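Local coordinates for putative DNA-binding protein (Salmonella choleraesuis, PDB 2HX0), which is of uncertain function but probably binds DNA through its PCC domain, and carries a bound magnesium ion, at residues V78-G83 / H93-D98. The protein carries 2 engineered substitutions. Sequence-based numbering, arbitrary orientation.
Sequences VISLNG and HLAVSD. With MG (magnesium ion), chain B.
Asn82 and His93 pair through two backbone hydrogen bonds, His93 N to Asn82 O (2.8 Å) and Asn82 N to His93 O (3.0 Å), in an antiparallel hairpin whose strands run at 171°. Toward the other end lies a classic beta bulge: Ile79 and Ser80 both face Ala95, whose carbonyl oxygen takes Ile79 N at 2.9 Å and, weakly, Ser80 N. Ala95 N returns a bond to Ser80 O. The extra residue lets Ile79 turn toward the partner strand. With CG1 anti to the carbonyl carbon (chi1 -65°) and the outer torsion extended (chi2 -163°), its CD1 lies against Ser97 CB at a doubtfully short 3.2 Å. Val78, Leu81 and Leu94 occupy one face, with Leu94 CD1 reaching Val78 CG1 at 3.9 Å as the side chains cross nearly at right angles; strands 47-56 and 113-124 add Cys52, Leu56 and Leu118 to this apolar layer. Ser80, Asn82, Ala95 and His93 share the other face. There, one water accepts from Ser80 OG and Asn82 ND2 and donates to His93 O, a second partner for that carbonyl. Asn82 ND2 also donates to Ile79 O of the third subunit. His93 turns its end away from strand 78-83 and binds magnesium through NE2 at 2.2 Å, alongside His91 and His107, while ND1 hydrogen-bonds Val78 O of the third subunit. Together the two bonds probably fix the ring's rotation, the second favouring a proton on ND1; one imidazole thus joins the metal site to the subunit interface, consistent with their being coupled.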
loop_
_atom_site.group_PDB
_atom_site.type_symbol
_atom_site.label_atom_id
_atom_site.label_comp_id
_atom_site.label_asym_id
_atom_site.label_seq_id
_atom_site.Cartn_x
_atom_site.Cartn_y
_atom_site.Cartn_z
ATOM N N VAL A 78 -0.269 10.738 -6.785
ATOM C CA VAL A 78 -0.549 10.071 -5.523
ATOM C C VAL A 78 0.268 8.787 -5.536
ATOM O O VAL A 78 0.057 7.913 -6.381
ATOM C CB VAL A 78 -2.037 9.729 -5.375
ATOM C CG1 VAL A 78 -2.243 8.861 -4.142
ATOM C CG2 VAL A 78 -2.846 11.007 -5.256
ATOM N N ILE A 79 1.210 8.677 -4.608
ATOM C CA ILE A 79 2.065 7.499 -4.541
ATOM C C ILE A 79 1.440 6.448 -3.643
ATOM O O ILE A 79 1.495 5.251 -3.931
ATOM C CB ILE A 79 3.469 7.876 -4.031
ATOM C CG1 ILE A 79 4.150 8.793 -5.054
ATOM C CG2 ILE A 79 4.310 6.624 -3.806
ATOM C CD1 ILE A 79 5.626 8.988 -4.995
ATOM N N SER A 80 0.840 6.901 -2.553
ATOM C CA SER A 80 0.169 5.987 -1.648
ATOM C C SER A 80 -0.840 6.722 -0.789
ATOM O O SER A 80 -0.627 7.862 -0.379
ATOM C CB SER A 80 1.176 5.258 -0.757
ATOM O OG SER A 80 1.843 6.151 0.109
ATOM N N LEU A 81 -1.959 6.055 -0.554
ATOM C CA LEU A 81 -3.029 6.574 0.277
ATOM C C LEU A 81 -3.388 5.357 1.103
ATOM O O LEU A 81 -3.910 4.374 0.581
ATOM C CB LEU A 81 -4.222 7.012 -0.574
ATOM C CG LEU A 81 -5.465 7.364 0.244
ATOM C CD1 LEU A 81 -5.161 8.542 1.147
ATOM C CD2 LEU A 81 -6.619 7.683 -0.694
ATOM N N ASN A 82 -3.076 5.413 2.389
ATOM C CA ASN A 82 -3.326 4.285 3.267
ATOM C C ASN A 82 -4.126 4.652 4.491
ATOM O O ASN A 82 -4.130 5.800 4.934
ATOM C CB ASN A 82 -1.998 3.666 3.705
ATOM C CG ASN A 82 -1.342 2.857 2.606
ATOM O OD1 ASN A 82 -1.873 1.832 2.176
ATOM N ND2 ASN A 82 -0.186 3.315 2.143
ATOM N N GLY A 83 -4.810 3.664 5.043
ATOM C CA GLY A 83 -5.582 3.933 6.230
ATOM C C GLY A 83 -6.923 3.252 6.262
ATOM O O GLY A 83 -7.323 2.556 5.325
ATOM N N HIS A 93 -3.377 8.403 5.649
ATOM C CA HIS A 93 -2.097 9.063 5.418
ATOM C C HIS A 93 -1.859 9.094 3.919
ATOM O O HIS A 93 -2.212 8.155 3.206
ATOM C CB HIS A 93 -0.968 8.322 6.135
ATOM C CG HIS A 93 -0.959 8.544 7.614
ATOM N ND1 HIS A 93 -0.021 7.977 8.450
ATOM C CD2 HIS A 93 -1.765 9.291 8.407
ATOM C CE1 HIS A 93 -0.246 8.366 9.693
ATOM N NE2 HIS A 93 -1.299 9.164 9.694
ATOM N N LEU A 94 -1.260 10.179 3.445
ATOM C CA LEU A 94 -1.022 10.363 2.021
ATOM C C LEU A 94 0.418 10.709 1.687
ATOM O O LEU A 94 1.074 11.443 2.426
ATOM C CB LEU A 94 -1.936 11.481 1.508
ATOM C CG LEU A 94 -1.737 12.042 0.093
ATOM C CD1 LEU A 94 -2.154 11.018 -0.951
ATOM C CD2 LEU A 94 -2.567 13.312 -0.060
ATOM N N ALA A 95 0.901 10.168 0.570
ATOM C CA ALA A 95 2.247 10.451 0.081
ATOM C C ALA A 95 2.090 10.863 -1.383
ATOM O O ALA A 95 1.474 10.145 -2.173
ATOM C CB ALA A 95 3.137 9.210 0.189
ATOM N N VAL A 96 2.619 12.032 -1.735
ATOM C CA VAL A 96 2.536 12.521 -3.109
ATOM C C VAL A 96 3.932 12.830 -3.640
ATOM O O VAL A 96 4.851 13.096 -2.864
ATOM C CB VAL A 96 1.688 13.819 -3.212
ATOM C CG1 VAL A 96 0.238 13.534 -2.851
ATOM C CG2 VAL A 96 2.265 14.893 -2.303
ATOM N N SER A 97 4.091 12.773 -4.959
ATOM C CA SER A 97 5.372 13.082 -5.593
ATOM C C SER A 97 5.178 14.271 -6.527
ATOM O O SER A 97 4.092 14.464 -7.078
ATOM C CB SER A 97 5.900 11.873 -6.373
ATOM O OG SER A 97 5.006 11.485 -7.405
ATOM N N ASP A 98 6.223 15.075 -6.704
ATOM C CA ASP A 98 6.114 16.247 -7.570
ATOM C C ASP A 98 6.845 16.065 -8.906
ATOM O O ASP A 98 7.396 15.000 -9.175
ATOM C CB ASP A 98 6.616 17.500 -6.838
ATOM C CG ASP A 98 8.109 17.481 -6.570
ATOM O OD1 ASP A 98 8.847 16.719 -7.228
ATOM O OD2 ASP A 98 8.543 18.260 -5.697
HETATM MG MG MG B . -2.413 9.959 11.412
HETATM O O HOH W 1 0.124 6.323 2.479
HETATM O O HOH W 2 -1.048 8.886 13.231
#